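Local coordinates for protein alpha-L-rhamnosidase (Aspergillus terreus, PDB 6GSZ) that probably hydrolyses terminal non-reducing alpha-L-rhamnose residues of alpha-L-rhamnosides and binds calcium ions, at residues V45-F55 with P66-S74. Numbering follows the deposited sequence.
Sequences VKRAGHDADVF and PWPSSPLQS. With CA (calcium ion), chain X.
R47 makes both direct hydrogen bonds to 66-74. Its NH1 donates to S69 OG (2.8 Å, N-H...O 157°). Its NH2 donates to the backbone O of S70 at 3.0 Å. Both acceptors lie close to the guanidinium plane. W67 NE1 reaches the same S70 O from the opposite face of its carbonyl plane (2.9 Å). A water joins R47 NH2 to P71 O. R47 NE pairs with E76 in a salt bridge, and L72 CD2 lies over one guanidinium face.

Beside these bonds lies the packing of side chains. P68 CB packs against F55 CG at 3.7 Å. The carbonyl oxygen P68 O sits over one face of the F55 ring, offset toward its rim. With chi1 at -177°, V45 turns CG1 away from its backbone N and onto W67 CH2 (4.1 Å), while CG2 meets P68 CG. W67 itself packs on V80 and V101.

A second water links S69 OG to D53 OD2. D53 OD1 binds a calcium ion at 2.3 Å, which two further waters also coordinate.

The contact lies in the N-terminal immunoglobulin-like domain. It packs the loop after strand 53-58 against the hairpin of strands 38-46 and 53-58. With E76 on NE, and S69 OG, S70 O and a water accepting from its NH groups, the R47 guanidinium is fixed in rotation, and its charge is probably largely balanced by E76.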
# COMPACT_ATOMS: atom_id res chain seq x y z
N VAL A 45 2.20 -15.58 28.83
CA VAL A 45 1.80 -14.20 29.02
C VAL A 45 2.26 -13.71 30.39
O VAL A 45 1.82 -14.23 31.43
CB VAL A 45 0.28 -14.04 28.85
CG1 VAL A 45 -0.13 -12.58 28.98
CG2 VAL A 45 -0.19 -14.66 27.54
N LYS A 46 3.12 -12.67 30.38
CA LYS A 46 3.66 -12.07 31.63
C LYS A 46 3.06 -10.68 31.84
O LYS A 46 3.16 -9.85 30.93
CB LYS A 46 5.19 -12.05 31.59
CG LYS A 46 5.87 -11.41 32.79
CD LYS A 46 5.73 -12.21 34.06
CE LYS A 46 6.49 -11.59 35.22
NZ LYS A 46 5.73 -10.48 35.84
N ARG A 47 2.45 -10.43 33.00
CA ARG A 47 1.96 -9.15 33.42
C ARG A 47 2.82 -8.71 34.59
O ARG A 47 3.14 -9.55 35.41
CB ARG A 47 0.51 -9.29 33.88
CG ARG A 47 -0.46 -9.10 32.74
CD ARG A 47 -1.91 -9.18 33.22
NE ARG A 47 -2.82 -8.86 32.13
CZ ARG A 47 -3.44 -9.74 31.39
NH1 ARG A 47 -3.01 -11.01 31.35
NH2 ARG A 47 -4.51 -9.38 30.72
N ALA A 48 3.19 -7.42 34.62
CA ALA A 48 4.01 -6.88 35.70
C ALA A 48 3.39 -7.32 37.04
O ALA A 48 2.08 -7.24 37.17
CB ALA A 48 4.14 -5.37 35.53
N GLY A 49 4.28 -7.74 37.99
CA GLY A 49 3.86 -8.07 39.36
C GLY A 49 3.25 -9.46 39.49
O GLY A 49 2.95 -9.87 40.62
N HIS A 50 3.06 -10.18 38.37
CA HIS A 50 2.46 -11.52 38.39
C HIS A 50 3.43 -12.53 37.78
O HIS A 50 4.19 -12.21 36.86
CB HIS A 50 1.11 -11.57 37.65
CG HIS A 50 0.11 -10.58 38.16
ND1 HIS A 50 -1.07 -10.32 37.48
CD2 HIS A 50 0.09 -9.78 39.25
CE1 HIS A 50 -1.77 -9.41 38.13
NE2 HIS A 50 -1.07 -9.06 39.23
N ASP A 51 3.41 -13.75 38.32
CA ASP A 51 4.00 -14.89 37.64
C ASP A 51 3.38 -14.98 36.23
O ASP A 51 2.20 -14.74 36.01
CB ASP A 51 3.73 -16.19 38.39
N ALA A 52 4.24 -15.29 35.26
CA ALA A 52 3.81 -15.64 33.98
C ALA A 52 2.75 -16.74 34.05
O ALA A 52 2.82 -17.69 34.87
CB ALA A 52 5.03 -16.10 33.20
N ASP A 53 1.74 -16.64 33.17
CA ASP A 53 0.83 -17.75 32.88
C ASP A 53 1.26 -18.39 31.55
O ASP A 53 1.65 -17.70 30.67
CB ASP A 53 -0.62 -17.30 32.74
CG ASP A 53 -1.27 -16.84 34.02
OD1 ASP A 53 -0.89 -17.35 35.09
OD2 ASP A 53 -2.14 -15.96 33.91
N VAL A 54 1.18 -19.74 31.48
CA VAL A 54 1.42 -20.47 30.25
C VAL A 54 0.11 -21.17 29.88
O VAL A 54 -0.46 -21.90 30.68
CB VAL A 54 2.61 -21.45 30.35
CG1 VAL A 54 2.78 -22.28 29.08
CG2 VAL A 54 3.91 -20.70 30.69
N PHE A 55 -0.33 -20.94 28.65
CA PHE A 55 -1.56 -21.50 28.12
C PHE A 55 -1.20 -22.48 27.00
O PHE A 55 -0.57 -22.11 26.00
CB PHE A 55 -2.43 -20.39 27.54
CG PHE A 55 -2.81 -19.36 28.57
CD1 PHE A 55 -3.90 -19.57 29.42
CD2 PHE A 55 -2.09 -18.19 28.71
CE1 PHE A 55 -4.24 -18.63 30.38
CE2 PHE A 55 -2.43 -17.25 29.66
CZ PHE A 55 -3.52 -17.45 30.47
N PRO A 66 -6.48 -17.45 18.99
CA PRO A 66 -7.04 -16.56 19.99
C PRO A 66 -6.07 -16.05 21.06
O PRO A 66 -5.09 -16.70 21.40
CB PRO A 66 -8.13 -17.39 20.66
CG PRO A 66 -8.44 -18.49 19.67
CD PRO A 66 -7.09 -18.79 19.02
N TRP A 67 -6.31 -14.80 21.48
CA TRP A 67 -5.65 -14.32 22.70
C TRP A 67 -6.03 -15.26 23.85
O TRP A 67 -7.21 -15.48 24.05
CB TRP A 67 -6.13 -12.90 22.97
CG TRP A 67 -5.57 -12.31 24.23
CD1 TRP A 67 -6.26 -12.05 25.39
CD2 TRP A 67 -4.21 -11.93 24.46
NE1 TRP A 67 -5.41 -11.54 26.34
CE2 TRP A 67 -4.15 -11.44 25.79
CE3 TRP A 67 -3.05 -11.97 23.69
CZ2 TRP A 67 -2.95 -11.02 26.36
CZ3 TRP A 67 -1.87 -11.54 24.25
CH2 TRP A 67 -1.83 -11.07 25.57
N PRO A 68 -5.06 -15.82 24.57
CA PRO A 68 -5.39 -16.85 25.57
C PRO A 68 -5.66 -16.37 27.00
O PRO A 68 -6.06 -17.12 27.85
CB PRO A 68 -4.12 -17.71 25.58
CG PRO A 68 -3.02 -16.69 25.32
CD PRO A 68 -3.62 -15.74 24.29
N SER A 69 -5.40 -15.09 27.26
CA SER A 69 -5.45 -14.57 28.64
C SER A 69 -6.72 -13.71 28.80
O SER A 69 -7.60 -13.65 27.92
CB SER A 69 -4.14 -13.85 28.95
OG SER A 69 -4.08 -13.32 30.27
N SER A 70 -6.86 -13.07 29.96
CA SER A 70 -7.94 -12.12 30.14
C SER A 70 -7.67 -10.90 29.24
O SER A 70 -6.54 -10.64 28.84
CB SER A 70 -8.06 -11.69 31.59
OG SER A 70 -6.80 -11.24 32.03
N PRO A 71 -8.72 -10.17 28.86
CA PRO A 71 -8.55 -8.97 28.01
C PRO A 71 -7.57 -7.95 28.60
O PRO A 71 -7.52 -7.76 29.81
CB PRO A 71 -9.96 -8.39 27.90
CG PRO A 71 -10.88 -9.57 28.20
CD PRO A 71 -10.13 -10.41 29.21
N LEU A 72 -6.75 -7.39 27.73
CA LEU A 72 -5.85 -6.31 28.12
C LEU A 72 -6.65 -5.01 28.30
O LEU A 72 -7.58 -4.72 27.59
CB LEU A 72 -4.77 -6.13 27.06
CG LEU A 72 -3.84 -7.33 26.87
CD1 LEU A 72 -3.11 -7.24 25.56
CD2 LEU A 72 -2.86 -7.43 28.03
N GLN A 73 -6.26 -4.25 29.32
CA GLN A 73 -6.83 -2.91 29.56
C GLN A 73 -6.09 -1.84 28.74
O GLN A 73 -4.94 -2.02 28.31
CB GLN A 73 -6.77 -2.66 31.08
CG GLN A 73 -7.65 -3.63 31.86
CD GLN A 73 -7.70 -3.31 33.34
OE1 GLN A 73 -7.53 -2.18 33.74
NE2 GLN A 73 -7.93 -4.32 34.15
N SER A 74 -6.69 -0.64 28.65
CA SER A 74 -6.04 0.51 28.04
C SER A 74 -4.70 0.77 28.74
O SER A 74 -4.66 0.86 29.99
CB SER A 74 -6.95 1.72 28.17
OG SER A 74 -6.25 2.88 27.73
CA CA X . -1.19 -17.39 37.41
O HOH W 1 -5.85 -7.46 31.73
O HOH W 2 0.13 -15.44 37.20
O HOH W 3 1.13 -18.28 37.05
O HOH W 4 -2.38 -14.48 31.86